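Local structure of peroxinectin A (Dictyostelium discoideum, 6ERC) at residues N53-Q58 with K424-S429; W93-P98 with A380-Q385; Q102-A107 with L364-F369. The protein catalyses the hydrogen-peroxide-driven oxidation of phenolic donors as a secreted haem peroxidase, and also has iodide and thiocyanate peroxidase activity. All coordinates share one frame; numbering follows the deposited sequence.

Interaction 1 (N53-Q58 with K424-S429)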
# COMPACT_ATOMS: atom_id res chain seq x y z
N ASN A 53 -22.30 -3.61 1.70
CA ASN A 53 -23.15 -4.80 1.66
C ASN A 53 -23.72 -5.03 0.27
O ASN A 53 -23.84 -6.18 -0.17
CB ASN A 53 -24.27 -4.67 2.69
CG ASN A 53 -23.77 -4.78 4.11
OD1 ASN A 53 -22.91 -5.60 4.43
ND2 ASN A 53 -24.31 -3.94 4.99
N ILE A 54 -24.08 -3.96 -0.44
CA ILE A 54 -24.74 -4.12 -1.73
C ILE A 54 -23.75 -4.57 -2.79
O ILE A 54 -24.01 -5.51 -3.55
CB ILE A 54 -25.44 -2.81 -2.14
CG1 ILE A 54 -26.63 -2.53 -1.21
CG2 ILE A 54 -25.93 -2.88 -3.59
CD1 ILE A 54 -27.15 -1.11 -1.29
N ILE A 55 -22.60 -3.92 -2.86
CA ILE A 55 -21.65 -4.12 -3.96
C ILE A 55 -20.53 -5.08 -3.58
O ILE A 55 -20.26 -6.04 -4.30
CB ILE A 55 -21.08 -2.76 -4.42
CG1 ILE A 55 -22.14 -2.02 -5.24
CG2 ILE A 55 -19.80 -2.94 -5.23
CD1 ILE A 55 -21.77 -0.60 -5.60
N PHE A 56 -19.87 -4.85 -2.45
CA PHE A 56 -18.62 -5.54 -2.15
C PHE A 56 -18.81 -6.94 -1.57
O PHE A 56 -17.83 -7.68 -1.48
CB PHE A 56 -17.78 -4.70 -1.20
CG PHE A 56 -17.18 -3.48 -1.84
CD1 PHE A 56 -15.92 -3.54 -2.42
CD2 PHE A 56 -17.87 -2.29 -1.89
CE1 PHE A 56 -15.37 -2.43 -3.02
CE2 PHE A 56 -17.32 -1.17 -2.49
CZ PHE A 56 -16.07 -1.25 -3.06
N ASP A 57 -20.03 -7.32 -1.20
CA ASP A 57 -20.23 -8.63 -0.58
C ASP A 57 -19.72 -9.74 -1.49
O ASP A 57 -20.00 -9.75 -2.69
CB ASP A 57 -21.71 -8.85 -0.26
CG ASP A 57 -21.93 -10.13 0.53
OD1 ASP A 57 -21.33 -10.27 1.61
OD2 ASP A 57 -22.72 -10.99 0.07
N GLN A 58 -18.98 -10.67 -0.90
CA GLN A 58 -18.42 -11.80 -1.62
C GLN A 58 -18.78 -13.08 -0.89
O GLN A 58 -18.62 -13.17 0.33
CB GLN A 58 -16.91 -11.67 -1.76
CG GLN A 58 -16.28 -12.65 -2.73
CD GLN A 58 -14.85 -12.30 -3.06
OE1 GLN A 58 -14.37 -11.21 -2.73
NE2 GLN A 58 -14.15 -13.21 -3.73
N LYS A 424 -27.04 -0.73 -10.17
CA LYS A 424 -28.40 -0.18 -10.17
C LYS A 424 -28.98 -0.16 -8.76
O LYS A 424 -29.66 0.80 -8.37
CB LYS A 424 -29.31 -1.01 -11.08
CG LYS A 424 -28.98 -0.92 -12.56
CD LYS A 424 -29.82 -1.91 -13.36
CE LYS A 424 -29.31 -2.07 -14.79
NZ LYS A 424 -30.14 -3.02 -15.57
N ASN A 425 -28.71 -1.21 -7.98
CA ASN A 425 -29.24 -1.28 -6.62
C ASN A 425 -28.57 -0.25 -5.71
O ASN A 425 -29.22 0.33 -4.83
CB ASN A 425 -29.04 -2.69 -6.06
CG ASN A 425 -29.78 -2.93 -4.76
OD1 ASN A 425 -30.29 -1.99 -4.14
ND2 ASN A 425 -29.84 -4.19 -4.34
N ALA A 426 -27.27 -0.01 -5.90
CA ALA A 426 -26.53 0.89 -5.02
C ALA A 426 -26.74 2.35 -5.41
O ALA A 426 -26.87 3.22 -4.53
CB ALA A 426 -25.04 0.55 -5.04
N TYR A 427 -26.76 2.65 -6.70
CA TYR A 427 -26.89 4.01 -7.20
C TYR A 427 -28.08 4.10 -8.15
O TYR A 427 -28.41 3.14 -8.85
CB TYR A 427 -25.62 4.46 -7.92
CG TYR A 427 -24.36 4.25 -7.12
CD1 TYR A 427 -23.93 5.19 -6.20
CD2 TYR A 427 -23.59 3.11 -7.30
CE1 TYR A 427 -22.78 5.00 -5.47
CE2 TYR A 427 -22.44 2.91 -6.58
CZ TYR A 427 -22.03 3.85 -5.66
OH TYR A 427 -20.88 3.66 -4.94
N LYS A 428 -28.71 5.27 -8.18
CA LYS A 428 -29.81 5.50 -9.11
C LYS A 428 -29.34 6.06 -10.44
O LYS A 428 -30.07 5.96 -11.43
CB LYS A 428 -30.84 6.45 -8.48
CG LYS A 428 -30.36 7.87 -8.27
CD LYS A 428 -31.32 8.64 -7.37
CE LYS A 428 -30.94 10.11 -7.25
NZ LYS A 428 -31.18 10.86 -8.52
N SER A 429 -28.14 6.64 -10.49
CA SER A 429 -27.58 7.15 -11.73
C SER A 429 -26.11 6.77 -11.82
O SER A 429 -25.45 6.55 -10.80
CB SER A 429 -27.72 8.68 -11.82
OG SER A 429 -27.07 9.18 -12.98
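I54 and I55, near the end of helix 48-56, pack against A426, the last residue of helix 417-426. I54 has the most surface buried here. It touches with its CG2 methyl, which lies 3.8 Å from CB of A426. The branch is placed by chi1 (-68°), which sets CG2 anti to the backbone N and directs it at the other helix. The same methyl also rests beside N425, with I54 CG2 4.0 Å from N425 CB. N425 meets it with CB and the amide carbon CG, at the more exposed margin of the contact.

I55 comes in from the buried side. Its chain is extended (chi2 173°), which carries CD1 to 3.5 Å from CB of A426. The A426 methyl is thus shared by two isoleucines, one through a branch methyl and one through a chain end. The same CD1 of I55 stands 3.7 Å from CE2 of Y427, and the two side chains cross at about a right angle. Y427 is the first residue past the helix to leave helical backbone angles. The end of its ring comes close to I55, and its hydroxyl is hydrogen-bonded to D434.

I51, one turn earlier on helix 48-56, extends the apolar surface and touches both A426 and Y427. The polar ties run beside this patch. R422 of helix 417-426 bonds the carbonyls of I55 and D57, and the carbonyl of A426 is bonded by Q46.

The chemistry across the two segments is apolar. Methyl groups and one ring meet, probably with little water between them, and their attraction has little directional preference. The small A426 side chain is consistent with the close approach of the two helix ends, and the hydrogen bonds of R422 are the more directional links beside it.

Interaction 2 (W93-P98 with A380-Q385). With HEM (protoporphyrin IX containing Fe), chain F.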
# COMPACT_ATOMS: atom_id res chain seq x y z
N TRP A 93 -15.70 10.89 12.18
CA TRP A 93 -16.88 10.76 11.33
C TRP A 93 -17.24 9.28 11.30
O TRP A 93 -16.91 8.56 10.35
CB TRP A 93 -16.62 11.28 9.91
CG TRP A 93 -17.76 11.02 8.96
CD1 TRP A 93 -19.09 10.92 9.28
CD2 TRP A 93 -17.68 10.82 7.55
NE1 TRP A 93 -19.83 10.67 8.16
CE2 TRP A 93 -18.99 10.60 7.08
CE3 TRP A 93 -16.62 10.79 6.63
CZ2 TRP A 93 -19.27 10.37 5.73
CZ3 TRP A 93 -16.90 10.56 5.30
CH2 TRP A 93 -18.22 10.36 4.86
N PRO A 94 -17.92 8.79 12.34
CA PRO A 94 -18.15 7.34 12.45
C PRO A 94 -18.86 6.77 11.23
O PRO A 94 -19.54 7.47 10.47
CB PRO A 94 -19.03 7.22 13.70
CG PRO A 94 -18.74 8.46 14.49
CD PRO A 94 -18.48 9.53 13.48
N ILE A 95 -18.67 5.47 11.04
CA ILE A 95 -19.33 4.74 9.96
C ILE A 95 -20.66 4.21 10.49
O ILE A 95 -20.68 3.40 11.42
CB ILE A 95 -18.46 3.59 9.45
CG1 ILE A 95 -17.08 4.13 9.07
CG2 ILE A 95 -19.14 2.88 8.28
CD1 ILE A 95 -16.18 3.14 8.34
N LYS A 96 -21.75 4.68 9.90
CA LYS A 96 -23.08 4.26 10.35
C LYS A 96 -23.36 2.83 9.89
O LYS A 96 -23.11 2.48 8.73
CB LYS A 96 -24.14 5.22 9.81
CG LYS A 96 -24.15 6.58 10.50
CD LYS A 96 -25.30 7.44 10.01
CE LYS A 96 -25.39 8.74 10.80
NZ LYS A 96 -26.42 9.67 10.25
N VAL A 97 -23.88 2.02 10.79
CA VAL A 97 -24.28 0.65 10.50
C VAL A 97 -25.78 0.65 10.21
O VAL A 97 -26.56 1.09 11.08
CB VAL A 97 -23.95 -0.30 11.66
CG1 VAL A 97 -24.44 -1.71 11.36
CG2 VAL A 97 -22.45 -0.30 11.92
N PRO A 98 -26.23 0.19 9.05
CA PRO A 98 -27.67 0.06 8.82
C PRO A 98 -28.33 -0.78 9.91
O PRO A 98 -27.77 -1.77 10.38
CB PRO A 98 -27.76 -0.61 7.45
CG PRO A 98 -26.49 -0.25 6.78
CD PRO A 98 -25.45 -0.17 7.85
N ALA A 380 -13.88 -2.37 3.11
CA ALA A 380 -14.63 -1.77 2.02
C ALA A 380 -15.29 -0.47 2.47
O ALA A 380 -15.21 0.56 1.78
CB ALA A 380 -15.68 -2.75 1.50
N SER A 381 -15.93 -0.48 3.64
CA SER A 381 -16.56 0.73 4.16
C SER A 381 -15.53 1.81 4.45
O SER A 381 -15.74 2.98 4.13
CB SER A 381 -17.36 0.41 5.43
OG SER A 381 -18.37 -0.55 5.16
N ARG A 382 -14.40 1.43 5.06
CA ARG A 382 -13.36 2.41 5.35
C ARG A 382 -12.88 3.10 4.08
O ARG A 382 -12.60 4.30 4.08
CB ARG A 382 -12.19 1.74 6.07
CG ARG A 382 -12.50 1.34 7.50
CD ARG A 382 -11.23 0.97 8.28
NE ARG A 382 -10.45 2.15 8.65
CZ ARG A 382 -10.72 2.95 9.69
NH1 ARG A 382 -11.77 2.70 10.46
NH2 ARG A 382 -9.95 4.00 9.94
N ASN A 383 -12.79 2.35 2.97
CA ASN A 383 -12.37 2.96 1.71
C ASN A 383 -13.40 3.96 1.22
O ASN A 383 -13.06 5.08 0.84
CB ASN A 383 -12.12 1.87 0.67
CG ASN A 383 -10.98 0.94 1.06
OD1 ASN A 383 -10.01 1.36 1.69
ND2 ASN A 383 -11.10 -0.33 0.69
N LEU A 384 -14.68 3.56 1.20
CA LEU A 384 -15.74 4.48 0.79
C LEU A 384 -15.73 5.75 1.64
O LEU A 384 -15.81 6.86 1.12
CB LEU A 384 -17.10 3.79 0.88
CG LEU A 384 -17.58 3.04 -0.37
CD1 LEU A 384 -17.83 4.00 -1.52
CD2 LEU A 384 -16.60 1.96 -0.78
N GLN A 385 -15.62 5.59 2.96
CA GLN A 385 -15.51 6.75 3.84
C GLN A 385 -14.33 7.63 3.43
O GLN A 385 -14.47 8.85 3.31
CB GLN A 385 -15.35 6.30 5.29
CG GLN A 385 -16.58 5.67 5.87
CD GLN A 385 -17.63 6.69 6.25
OE1 GLN A 385 -18.73 6.71 5.69
NE2 GLN A 385 -17.31 7.54 7.22
CHA HEM F . -4.89 1.44 3.08
CHB HEM F . -5.34 -2.89 5.17
CHC HEM F . -3.59 -4.99 1.14
CHD HEM F . -3.37 -0.66 -1.02
C1A HEM F . -5.22 0.45 3.97
C2A HEM F . -5.92 0.62 5.21
C3A HEM F . -6.05 -0.57 5.80
C4A HEM F . -5.43 -1.55 4.93
CMA HEM F . -6.73 -0.88 7.15
CAA HEM F . -6.43 1.98 5.74
CBA HEM F . -7.95 1.92 5.70
CGA HEM F . -8.51 3.32 5.64
O1A HEM F . -8.25 4.04 4.64
O2A HEM F . -9.22 3.71 6.59
C1B HEM F . -4.89 -3.82 4.26
C2B HEM F . -4.79 -5.24 4.51
C3B HEM F . -4.30 -5.83 3.41
C4B HEM F . -4.08 -4.79 2.42
CMB HEM F . -5.20 -5.88 5.86
CAB HEM F . -4.01 -7.32 3.13
CBB HEM F . -4.29 -8.30 4.00
C1C HEM F . -3.38 -4.01 0.20
C2C HEM F . -2.88 -4.20 -1.15
C3C HEM F . -2.82 -2.99 -1.75
C4C HEM F . -3.28 -2.01 -0.79
CMC HEM F . -2.53 -5.60 -1.70
CAC HEM F . -2.38 -2.54 -3.17
CBC HEM F . -1.93 -3.33 -4.14
C1D HEM F . -3.72 0.29 -0.08
C2D HEM F . -3.66 1.72 -0.27
C3D HEM F . -4.09 2.29 0.86
C4D HEM F . -4.42 1.25 1.81
CMD HEM F . -3.21 2.43 -1.56
CAD HEM F . -4.21 3.79 1.18
CBD HEM F . -2.79 4.24 1.53
CGD HEM F . -2.80 5.32 2.59
O1D HEM F . -2.87 4.97 3.79
O2D HEM F . -2.75 6.52 2.24
NA HEM F . -4.93 -0.89 3.82
NB HEM F . -4.44 -3.58 2.98
NC HEM F . -3.61 -2.66 0.38
ND HEM F . -4.18 0.04 1.19
FE HEM F . -4.26 -1.74 2.09
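Q385 lays its side-chain amide nitrogen over one face of the W93 indole. NE2 sits 3.2 Å above the plane, over the ring centre. Amide and ring planes are 47° apart, so this is a tilted amide-pi contact and not a flat stack. The amide reaches the ring because the Q385 chain bends at chi2 (-77°). Its OE1 is hydrogen-bonded to S48, which probably helps fix the rotation of the amide. NE2 is also near the W93 carbonyl, but the angle is too poor for a hydrogen bond. F40 stacks on the W93 ring. Replacing W93 by an alanine would probably leave the Q385 amide without the aromatic surface under its nitrogen and F40 without its stacking partner.

The apolar part belongs to I95, on strand 91-96. The side chains of I95 and Q385 run antiparallel alongside one another, with I95 CD1 3.6 Å from Q385 CG. CD1 of I95 also lies 4.2 Å from CB of S381 and from CG of R382.

The polar part is on the haem side of the helix. NE of R382 donates a bent hydrogen bond to propionate oxygen O2A of the haem (2.9 Å, 136° at the hydrogen). R386, one turn on, also bonds the haem, and NH1 of R382 makes a weak bond to the carbonyl of N115.

Helix 379-390 thus faces two ways. One side meets an edge strand of the antiparallel sheet through methyl and amide-pi contacts, while R382 holds a propionate, whose charge probably helps offset that of the gathered arginines.

Interaction 3 (Q102-A107 with L364-F369); sequences QYFDPA and LRNFLF
The Y103 ring and the N366 side-chain amide lie flat on one another, their planes only 2° apart. CG of N366 sits 3.4 Å above the ring plane, over its centre. The amide spans the ring: OD1 is 3.5 Å from CG of Y103, and ND2 is 3.5 Å from CZ of Y103. In N366, CG is anti to the carbonyl carbon (chi1 -67°) and the amide is turned by chi2 (-48°) to lie parallel with the ring. N366 OD1 accepts a hydrogen bond from R49, which would help hold the amide in this orientation. The same oxygen stands over one face of the R365 guanidinium, displaced toward its rim.

The F104 ring meets backbone oxygens with its edge. The carbonyl of F367 is near the ring plane, its O 3.9 Å from F104 CE1, and that of R365 is farther off. F104 lies across the L368 side chain, whose CD2 is 3.4 Å from F104 CE1. CD2 of L368 is also 3.2 Å from the backbone O of Y103, so one methyl meets both the F104 ring and the Y103 carbonyl.

Residues 102-107 belong to the loop between strands 91-96 and 113-124, and the C100-C108 disulfide closes this part of it. D101 bonds the backbone nitrogens of Y103 and F104. The side chains of Y103 and F104 also touch R49 of helix 48-56, which therefore borders the contact. The other partner is the chain just leaving helix 362-365. There R365 makes a salt bridge to D57 and a hydrogen bond to S52, L364 touches the haem, and F367 meets Y331 edge-to-face. R365 also packs on A380, so the loop after strand 91-96 is joined through this segment to helices 48-56 and 379-390.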
# COMPACT_ATOMS: atom_id res chain seq x y z
N GLN A 102 -26.54 -7.83 9.92
CA GLN A 102 -26.25 -9.13 10.50
C GLN A 102 -24.84 -9.22 11.08
O GLN A 102 -24.60 -10.05 11.96
CB GLN A 102 -26.44 -10.23 9.45
CG GLN A 102 -27.85 -10.31 8.89
CD GLN A 102 -28.90 -10.56 9.95
OE1 GLN A 102 -28.66 -11.29 10.91
NE2 GLN A 102 -30.07 -9.94 9.80
N TYR A 103 -23.91 -8.39 10.61
CA TYR A 103 -22.53 -8.45 11.08
C TYR A 103 -22.22 -7.44 12.17
O TYR A 103 -21.29 -7.67 12.95
CB TYR A 103 -21.56 -8.24 9.91
CG TYR A 103 -21.67 -9.30 8.83
CD1 TYR A 103 -22.58 -9.15 7.79
CD2 TYR A 103 -20.88 -10.44 8.86
CE1 TYR A 103 -22.69 -10.12 6.80
CE2 TYR A 103 -20.99 -11.40 7.89
CZ TYR A 103 -21.89 -11.24 6.86
OH TYR A 103 -22.00 -12.20 5.88
N PHE A 104 -22.96 -6.34 12.25
CA PHE A 104 -22.65 -5.29 13.22
C PHE A 104 -23.87 -4.75 13.95
O PHE A 104 -23.73 -3.78 14.71
CB PHE A 104 -21.91 -4.14 12.53
CG PHE A 104 -20.62 -4.55 11.88
CD1 PHE A 104 -19.50 -4.84 12.64
CD2 PHE A 104 -20.53 -4.64 10.50
CE1 PHE A 104 -18.31 -5.22 12.04
CE2 PHE A 104 -19.34 -5.02 9.89
CZ PHE A 104 -18.23 -5.31 10.67
N ASP A 105 -25.06 -5.34 13.76
CA ASP A 105 -26.24 -4.87 14.47
C ASP A 105 -27.38 -5.87 14.34
O ASP A 105 -28.48 -5.52 13.89
CB ASP A 105 -26.68 -3.50 13.93
CG ASP A 105 -27.82 -2.90 14.73
OD1 ASP A 105 -27.93 -3.21 15.93
OD2 ASP A 105 -28.61 -2.13 14.15
N PRO A 106 -27.17 -7.13 14.74
CA PRO A 106 -28.25 -8.12 14.59
C PRO A 106 -29.44 -7.84 15.49
O PRO A 106 -30.56 -8.23 15.14
CB PRO A 106 -27.56 -9.44 14.95
CG PRO A 106 -26.43 -9.04 15.85
CD PRO A 106 -25.96 -7.71 15.35
N ALA A 107 -29.24 -7.18 16.63
CA ALA A 107 -30.33 -6.84 17.53
C ALA A 107 -31.16 -5.67 17.03
O ALA A 107 -32.11 -5.27 17.71
CB ALA A 107 -29.79 -6.52 18.92
N LEU A 364 -11.78 -9.27 5.19
CA LEU A 364 -11.55 -7.84 5.20
C LEU A 364 -12.84 -7.04 5.37
O LEU A 364 -12.85 -6.02 6.06
CB LEU A 364 -10.85 -7.41 3.91
CG LEU A 364 -9.48 -8.01 3.62
CD1 LEU A 364 -9.17 -7.94 2.14
CD2 LEU A 364 -8.40 -7.30 4.42
N ARG A 365 -13.93 -7.49 4.75
CA ARG A 365 -15.16 -6.71 4.75
C ARG A 365 -15.99 -6.93 6.00
O ARG A 365 -16.74 -6.03 6.41
CB ARG A 365 -15.99 -7.05 3.51
CG ARG A 365 -16.96 -5.96 3.10
CD ARG A 365 -17.80 -6.36 1.90
NE ARG A 365 -18.77 -7.40 2.23
CZ ARG A 365 -19.93 -7.19 2.84
NH1 ARG A 365 -20.29 -5.96 3.21
NH2 ARG A 365 -20.75 -8.20 3.09
N ASN A 366 -15.89 -8.10 6.63
CA ASN A 366 -16.68 -8.43 7.81
C ASN A 366 -15.80 -8.99 8.91
O ASN A 366 -16.03 -10.08 9.44
CB ASN A 366 -17.79 -9.43 7.46
CG ASN A 366 -18.84 -8.84 6.54
OD1 ASN A 366 -19.35 -7.75 6.77
ND2 ASN A 366 -19.16 -9.57 5.48
N PHE A 367 -14.76 -8.25 9.28
CA PHE A 367 -13.90 -8.64 10.39
C PHE A 367 -14.53 -8.21 11.71
O PHE A 367 -14.92 -7.05 11.87
CB PHE A 367 -12.51 -8.03 10.25
CG PHE A 367 -11.62 -8.31 11.43
CD1 PHE A 367 -10.97 -9.52 11.54
CD2 PHE A 367 -11.44 -7.36 12.42
CE1 PHE A 367 -10.16 -9.79 12.63
CE2 PHE A 367 -10.63 -7.62 13.51
CZ PHE A 367 -9.98 -8.83 13.61
N LEU A 368 -14.62 -9.14 12.66
CA LEU A 368 -15.26 -8.89 13.94
C LEU A 368 -14.25 -9.01 15.07
O LEU A 368 -13.33 -9.83 15.01
CB LEU A 368 -16.41 -9.88 14.19
CG LEU A 368 -17.61 -9.79 13.25
CD1 LEU A 368 -18.64 -10.84 13.62
CD2 LEU A 368 -18.23 -8.40 13.28
N PHE A 369 -14.43 -8.17 16.10
CA PHE A 369 -13.65 -8.33 17.32
C PHE A 369 -14.13 -9.53 18.12
O PHE A 369 -13.33 -10.24 18.73
CB PHE A 369 -13.73 -7.06 18.17
CG PHE A 369 -13.19 -5.82 17.49
CD1 PHE A 369 -12.24 -5.91 16.48
CD2 PHE A 369 -13.62 -4.56 17.88
CE1 PHE A 369 -11.75 -4.77 15.86
CE2 PHE A 369 -13.13 -3.42 17.27
CZ PHE A 369 -12.19 -3.53 16.26

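How the interactions relate
The three contacts form one cluster on the same side of the chain centre. Centres of interactions 2 and 3 are about 12 Å apart, those of 1 and 2 about 14 Å, and those of 1 and 3 about 18 Å. Along the chain they are nested: interaction 3 lies inside the loop closed by interaction 2, and both lie inside that of interaction 1. Helix 48-56 is central. F56 packs on A380 and L384 of helix 379-390, and N53 probably hydrogen-bonds R365. V97 packs on F104, joining interactions 2 and 3. Chain parts far apart in sequence thus gather round helix 379-390, which carries the haem-binding R382.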